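Local coordinates for GDSL-like protein (Roseburia intestinalis L1-82, PDB 6HH9) that probably acts as an acetylxylan esterase, removing acetyl groups from xylan, and is seen here with bound mannose units, at residues Gly80-Gln85 and Ile105-Asn110; Leu139-Phe144 and Leu164-Met169. One frame throughout, in Å; residues are numbered along the deposited sequence.

Contact 1: residues Gly80-Gln85 and Ile105-Asn110; sequences GGTTSQ and IEFSVN. With BMA (beta-D-mannopyranose), chain E; BMA (beta-D-mannopyranose), chain B.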
loop_
_atom_site.group_PDB
_atom_site.type_symbol
_atom_site.label_atom_id
_atom_site.label_comp_id
_atom_site.label_asym_id
_atom_site.label_seq_id
_atom_site.Cartn_x
_atom_site.Cartn_y
_atom_site.Cartn_z
ATOM N N GLY A 80 -3.436 -5.664 -4.181
ATOM C CA GLY A 80 -2.954 -5.407 -5.539
ATOM C C GLY A 80 -3.451 -4.079 -6.089
ATOM O O GLY A 80 -4.587 -3.694 -5.873
ATOM N N GLY A 81 -2.552 -3.377 -6.779
ATOM C CA GLY A 81 -2.865 -2.179 -7.524
ATOM C C GLY A 81 -3.175 -0.997 -6.631
ATOM O O GLY A 81 -3.956 -0.134 -7.029
ATOM N N THR A 82 -2.544 -0.954 -5.445
ATOM C CA THR A 82 -2.758 0.101 -4.452
ATOM C C THR A 82 -1.414 0.662 -3.979
ATOM O O THR A 82 -0.381 0.003 -4.061
ATOM C CB THR A 82 -3.621 -0.374 -3.279
ATOM O OG1 THR A 82 -2.933 -1.343 -2.479
ATOM C CG2 THR A 82 -4.943 -0.927 -3.767
ATOM N N THR A 83 -1.482 1.905 -3.495
ATOM C CA THR A 83 -0.357 2.727 -3.182
ATOM C C THR A 83 -0.253 2.931 -1.667
ATOM O O THR A 83 -1.111 2.478 -0.892
ATOM C CB THR A 83 -0.510 4.110 -3.819
ATOM O OG1 THR A 83 -1.660 4.692 -3.192
ATOM C CG2 THR A 83 -0.616 4.047 -5.329
ATOM N N SER A 84 0.821 3.631 -1.271
ATOM C CA SER A 84 1.068 4.015 0.086
ATOM C C SER A 84 0.005 5.013 0.554
ATOM O O SER A 84 -0.141 5.196 1.744
ATOM C CB SER A 84 2.457 4.570 0.237
ATOM O OG SER A 84 2.589 5.791 -0.460
ATOM N N GLN A 85 -0.709 5.657 -0.384
ATOM C CA GLN A 85 -1.781 6.591 -0.043
ATOM C C GLN A 85 -2.963 5.841 0.584
ATOM O O GLN A 85 -3.579 6.322 1.557
ATOM C CB GLN A 85 -2.265 7.375 -1.263
ATOM C CG GLN A 85 -3.116 8.578 -0.889
ATOM C CD GLN A 85 -3.296 9.536 -2.041
ATOM O OE1 GLN A 85 -2.567 9.482 -3.028
ATOM N NE2 GLN A 85 -4.280 10.420 -1.922
ATOM N N ILE A 105 7.332 -2.663 4.367
ATOM C CA ILE A 105 6.553 -1.730 3.524
ATOM C C ILE A 105 7.061 -1.836 2.080
ATOM O O ILE A 105 8.225 -1.559 1.811
ATOM C CB ILE A 105 6.648 -0.274 4.034
ATOM C CG1 ILE A 105 6.037 -0.103 5.427
ATOM C CG2 ILE A 105 6.014 0.695 3.046
ATOM C CD1 ILE A 105 6.586 1.073 6.180
ATOM N N GLU A 106 6.144 -2.161 1.161
ATOM C CA GLU A 106 6.449 -2.522 -0.212
ATOM C C GLU A 106 5.482 -1.795 -1.144
ATOM O O GLU A 106 4.414 -2.307 -1.445
ATOM C CB GLU A 106 6.327 -4.041 -0.339
ATOM C CG GLU A 106 6.893 -4.615 -1.623
ATOM C CD GLU A 106 5.984 -4.472 -2.822
ATOM O OE1 GLU A 106 6.387 -3.766 -3.795
ATOM O OE2 GLU A 106 4.863 -5.037 -2.759
ATOM N N PHE A 107 5.862 -0.597 -1.589
ATOM C CA PHE A 107 5.006 0.219 -2.490
ATOM C C PHE A 107 5.849 0.891 -3.589
ATOM O O PHE A 107 5.400 1.834 -4.235
ATOM C CB PHE A 107 4.218 1.273 -1.696
ATOM C CG PHE A 107 3.082 0.735 -0.864
ATOM C CD1 PHE A 107 2.005 0.102 -1.462
ATOM C CD2 PHE A 107 3.074 0.878 0.515
ATOM C CE1 PHE A 107 0.960 -0.394 -0.699
ATOM C CE2 PHE A 107 2.026 0.386 1.274
ATOM C CZ PHE A 107 0.978 -0.261 0.672
ATOM N N SER A 108 7.046 0.383 -3.858
ATOM C CA SER A 108 7.967 1.110 -4.719
ATOM C C SER A 108 7.726 0.840 -6.215
ATOM O O SER A 108 8.362 1.502 -7.027
ATOM C CB SER A 108 9.391 0.853 -4.317
ATOM O OG SER A 108 9.613 1.340 -2.995
ATOM N N VAL A 109 6.812 -0.081 -6.581
ATOM C CA VAL A 109 6.355 -0.200 -7.991
ATOM C C VAL A 109 4.856 0.073 -8.096
ATOM O O VAL A 109 4.255 -0.263 -9.102
ATOM C CB VAL A 109 6.691 -1.554 -8.646
ATOM C CG1 VAL A 109 8.185 -1.690 -8.917
ATOM C CG2 VAL A 109 6.147 -2.748 -7.867
ATOM N N ASN A 110 4.265 0.689 -7.070
ATOM C CA ASN A 110 2.846 1.086 -7.121
ATOM C C ASN A 110 2.751 2.610 -7.047
ATOM O O ASN A 110 2.012 3.218 -7.794
ATOM C CB ASN A 110 2.017 0.403 -6.036
ATOM C CG ASN A 110 1.643 -1.011 -6.419
ATOM O OD1 ASN A 110 2.222 -1.967 -5.920
ATOM N ND2 ASN A 110 0.682 -1.147 -7.314
HETATM C C1 BMA E . -3.793 -10.457 -10.257
HETATM C C2 BMA E . -3.214 -10.046 -11.610
HETATM C C3 BMA E . -2.158 -8.956 -11.396
HETATM C C4 BMA E . -2.794 -7.771 -10.670
HETATM C C5 BMA E . -3.483 -8.262 -9.403
HETATM C C6 BMA E . -4.210 -7.152 -8.658
HETATM O O2 BMA E . -4.272 -9.553 -12.443
HETATM O O3 BMA E . -1.519 -8.567 -12.631
HETATM O O4 BMA E . -1.788 -6.843 -10.253
HETATM O O5 BMA E . -4.423 -9.310 -9.685
HETATM O O6 BMA E . -4.439 -7.644 -7.336
HETATM C C1 BMA B . -1.793 -5.625 -11.013
HETATM C C2 BMA B . -1.140 -4.478 -10.206
HETATM C C3 BMA B . -1.130 -3.176 -10.997
HETATM C C4 BMA B . -0.602 -3.420 -12.419
HETATM C C5 BMA B . -1.262 -4.650 -13.086
HETATM C C6 BMA B . -0.665 -4.988 -14.453
HETATM O O2 BMA B . 0.209 -4.765 -9.776
HETATM O O3 BMA B . -0.328 -2.235 -10.267
HETATM O O4 BMA B . -0.818 -2.269 -13.260
HETATM O O5 BMA B . -1.173 -5.831 -12.286
HETATM O O6 BMA B . 0.459 -5.839 -14.270
#
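F107 lays one face of its ring against the peptide joining T83 and S84, a van der Waals contact that makes up much of the buried surface here. T83 C and S84 N each stand 3.6 Å above the ring plane, displaced toward the rim. The first torsion, with CG anti to the carbonyl carbon (chi1 -73°), swings the ring up from the end of strand 102-106 to meet them. S84 adds its CB, 3.8 Å from F107 CD2; a small residue suits the first turn of helix 84-96, and its OG turns to D111. L124 of helix 115-129 also packs on the ring. With an alanine in place of F107, the peptide between T83 and S84 would probably lose its flat support and a gap would open beneath the helix start.

Carbonyl oxygens make the next set of contacts, none a hydrogen bond across the segments. T82 O lies near the ring plane at the edge, 3.5 Å from F107 CD1, and 3.1 Å from N110 CB. T83 CG2 rests 3.7 Å from N110 O.

Two hydrogen bonds are internal to the segments. T83 is the N-cap of helix 84-96: its OG1 accepts from Q85 N at 3.1 Å. N110 N bonds to F107 O, tightening the turn after the strand.

At the sugar end, N110 ND2 comes 3.7 Å from G81 CA. The same N110 ND2 lies 3.3 Å from BMA (chain B) O3. The positive phi of G81 (71°) favours glycine at this position. The pairing of G81 with N110 is consistent with the block II glycine and block III asparagine of SGNH hydrolases, which contribute to the oxyanion hole; with T82 O against CB and CG of N110, the amide nitrogen extends past G81 toward the sugar, as would suit that role.

Contact 2: residues Leu139-Phe144 and Leu164-Met169; sequences LVHNVF and LPAVSM. With BMA (beta-D-mannopyranose), chain C.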
loop_
_atom_site.group_PDB
_atom_site.type_symbol
_atom_site.label_atom_id
_atom_site.label_comp_id
_atom_site.label_asym_id
_atom_site.label_seq_id
_atom_site.Cartn_x
_atom_site.Cartn_y
_atom_site.Cartn_z
ATOM N N LEU A 139 12.017 -1.413 4.739
ATOM C CA LEU A 139 11.502 -0.957 3.451
ATOM C C LEU A 139 12.026 -1.900 2.368
ATOM O O LEU A 139 13.222 -2.249 2.364
ATOM C CB LEU A 139 11.953 0.484 3.203
ATOM C CG LEU A 139 11.588 1.461 4.313
ATOM C CD1 LEU A 139 11.815 2.896 3.871
ATOM C CD2 LEU A 139 10.147 1.279 4.760
ATOM N N VAL A 140 11.122 -2.324 1.478
ATOM C CA VAL A 140 11.469 -3.160 0.352
ATOM C C VAL A 140 11.099 -2.441 -0.946
ATOM O O VAL A 140 9.969 -1.998 -1.130
ATOM C CB VAL A 140 10.792 -4.527 0.480
ATOM C CG1 VAL A 140 10.953 -5.361 -0.780
ATOM C CG2 VAL A 140 11.341 -5.265 1.690
ATOM N N HIS A 141 12.084 -2.325 -1.836
ATOM C CA HIS A 141 11.915 -1.672 -3.120
ATOM C C HIS A 141 11.956 -2.706 -4.241
ATOM O O HIS A 141 13.014 -3.166 -4.629
ATOM C CB HIS A 141 13.001 -0.616 -3.357
ATOM C CG HIS A 141 13.202 0.324 -2.221
ATOM N ND1 HIS A 141 12.229 1.226 -1.843
ATOM C CD2 HIS A 141 14.275 0.537 -1.419
ATOM C CE1 HIS A 141 12.681 1.940 -0.822
ATOM N NE2 HIS A 141 13.942 1.543 -0.545
ATOM N N ASN A 142 10.788 -3.045 -4.792
ATOM C CA ASN A 142 10.757 -3.846 -5.995
ATOM C C ASN A 142 11.160 -2.942 -7.179
ATOM O O ASN A 142 11.480 -1.754 -7.008
ATOM C CB ASN A 142 9.422 -4.576 -6.130
ATOM C CG ASN A 142 9.366 -5.870 -5.337
ATOM O OD1 ASN A 142 10.171 -6.786 -5.551
ATOM N ND2 ASN A 142 8.399 -5.969 -4.433
ATOM N N VAL A 143 11.194 -3.529 -8.379
ATOM C CA VAL A 143 11.607 -2.851 -9.588
ATOM C C VAL A 143 10.793 -3.394 -10.768
ATOM O O VAL A 143 10.416 -4.573 -10.780
ATOM C CB VAL A 143 13.124 -3.022 -9.804
ATOM C CG1 VAL A 143 13.527 -4.481 -9.949
ATOM C CG2 VAL A 143 13.609 -2.204 -10.983
ATOM N N PHE A 144 10.533 -2.510 -11.736
ATOM C CA PHE A 144 9.980 -2.862 -13.042
ATOM C C PHE A 144 11.096 -3.461 -13.909
ATOM O O PHE A 144 12.075 -2.785 -14.192
ATOM C CB PHE A 144 9.412 -1.618 -13.733
ATOM C CG PHE A 144 8.036 -1.211 -13.286
ATOM C CD1 PHE A 144 6.910 -1.745 -13.889
ATOM C CD2 PHE A 144 7.871 -0.287 -12.267
ATOM C CE1 PHE A 144 5.645 -1.376 -13.467
ATOM C CE2 PHE A 144 6.606 0.093 -11.851
ATOM C CZ PHE A 144 5.497 -0.452 -12.451
ATOM N N LEU A 164 15.675 3.991 8.448
ATOM C CA LEU A 164 15.053 2.708 8.294
ATOM C C LEU A 164 15.947 1.843 7.416
ATOM O O LEU A 164 16.546 2.324 6.466
ATOM C CB LEU A 164 13.661 2.897 7.689
ATOM C CG LEU A 164 12.671 3.691 8.541
ATOM C CD1 LEU A 164 11.312 3.779 7.859
ATOM C CD2 LEU A 164 12.515 3.082 9.925
ATOM N N PRO A 165 16.084 0.536 7.708
ATOM C CA PRO A 165 16.719 -0.381 6.774
ATOM C C PRO A 165 15.879 -0.435 5.496
ATOM O O PRO A 165 14.674 -0.324 5.572
ATOM C CB PRO A 165 16.686 -1.749 7.471
ATOM C CG PRO A 165 16.372 -1.453 8.906
ATOM C CD PRO A 165 15.606 -0.146 8.919
ATOM N N ALA A 166 16.520 -0.625 4.347
ATOM C CA ALA A 166 15.812 -0.713 3.075
ATOM C C ALA A 166 16.604 -1.613 2.133
ATOM O O ALA A 166 17.775 -1.391 1.944
ATOM C CB ALA A 166 15.618 0.657 2.482
ATOM N N VAL A 167 15.944 -2.621 1.563
ATOM C CA VAL A 167 16.554 -3.439 0.557
ATOM C C VAL A 167 15.823 -3.193 -0.769
ATOM O O VAL A 167 14.635 -2.839 -0.783
ATOM C CB VAL A 167 16.593 -4.930 0.961
ATOM C CG1 VAL A 167 17.287 -5.126 2.307
ATOM C CG2 VAL A 167 15.219 -5.576 0.972
ATOM N N SER A 168 16.564 -3.385 -1.873
ATOM C CA SER A 168 16.132 -3.078 -3.230
ATOM C C SER A 168 16.468 -4.227 -4.185
ATOM O O SER A 168 17.570 -4.774 -4.173
ATOM C CB SER A 168 16.766 -1.800 -3.685
ATOM O OG SER A 168 16.477 -1.561 -5.047
ATOM N N MET A 169 15.495 -4.563 -5.030
ATOM C CA MET A 169 15.683 -5.474 -6.126
ATOM C C MET A 169 16.215 -4.711 -7.342
ATOM O O MET A 169 16.684 -5.327 -8.310
ATOM C CB MET A 169 14.368 -6.166 -6.496
ATOM C CG MET A 169 13.707 -6.864 -5.313
ATOM S SD MET A 169 14.804 -7.926 -4.359
ATOM C CE MET A 169 14.444 -7.194 -2.766
HETATM C C1 BMA C . 0.399 -1.548 -13.537
HETATM C C2 BMA C . 0.203 -0.734 -14.809
HETATM C C3 BMA C . 1.388 0.165 -15.177
HETATM C C4 BMA C . 1.808 1.010 -13.978
HETATM C C5 BMA C . 1.853 0.166 -12.691
HETATM C C6 BMA C . 1.953 1.109 -11.488
HETATM O O2 BMA C . -0.946 0.087 -14.610
HETATM O O3 BMA C . 0.993 1.040 -16.257
HETATM O O4 BMA C . 3.073 1.697 -14.190
HETATM O O5 BMA C . 0.720 -0.682 -12.457
HETATM O O6 BMA C . 0.654 1.318 -10.953
#
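H141 O takes the N-H of M169 at 2.9 Å in a nearly straight bond (172°), and L139 N gives an equally straight one to P165 O at 3.0 Å. Between them H141 N donates to V167 O at 2.8 Å and V167 N donates to L139 O. L139 thus bonds to P165 and V167, and H141 to V167 and M169, each straddling the residue opposite it (A166, S168) in the parallel pattern, and the CA-H groups of A166, V140 and S168 add weaker contacts to the carbonyls of L139, V167 and H141. P165, which has no N-H to give, sits just ahead of strand 166-168 and offers only its carbonyl.

Side-chain polar groups look outside the pair. H141 ND1 bonds to S108 OG, S168 OG to Q152, and N142 ND2 to E106. With CG beside the backbone N (chi1 -49°), the H141 ring reaches back along strand 166-168, where its NE2 meets the CB of A166 at 3.6 Å; this small methyl lets the imidazole lie close to the neighbouring strand.

The two strands and helix 152-162 form a beta-alpha-beta unit of the alpha/beta/alpha sandwich usual in SGNH hydrolases. L139, H141, A166 and S168 share one face of the sheet, where H141 and L139 meet helix 152-162; V140 and V167 share the other, where V167 meets F209 of helix 196-214.

Packing completes the contact. The CG2 methyls of V140 and V167 lie alongside each other, 4.0 Å apart, both pointing the same way; beta-branched valines suit an extended strand. L139 sets both its methyls against CD1 of L164, at 4.1 Å. Past the strand ends, M169 bends its flexible thioether chain beside N142, with CG 3.5 Å from OD1, while V143 CG1 touches M169 CB. Farther along, C5 of the mannose of chain C lies in the plane of the F144 ring, at the edge near CZ.

How the contacts relate
Contact 1 closes before contact 2 opens along the chain, and their centres lie about 12 Å apart. They meet because strands 102-106 and 136-141 are neighbours in one parallel part of the sheet: I105 O and V140 N probably form a hydrogen bond at 3.0 Å. S108 OG and H141 ND1, 2.9 Å apart, probably form another, and V109 O approaches F144 CZ to 3.6 Å. Both contacts thus rise from the sheet to the sugar-binding edge, G81 and N110 facing one mannose and F144 another. N110 also touches the presumed Ser-His-Asp triad (S41, H193, D190), whose H193 bonds to a mannose, placing contact 1 nearer the probable active site.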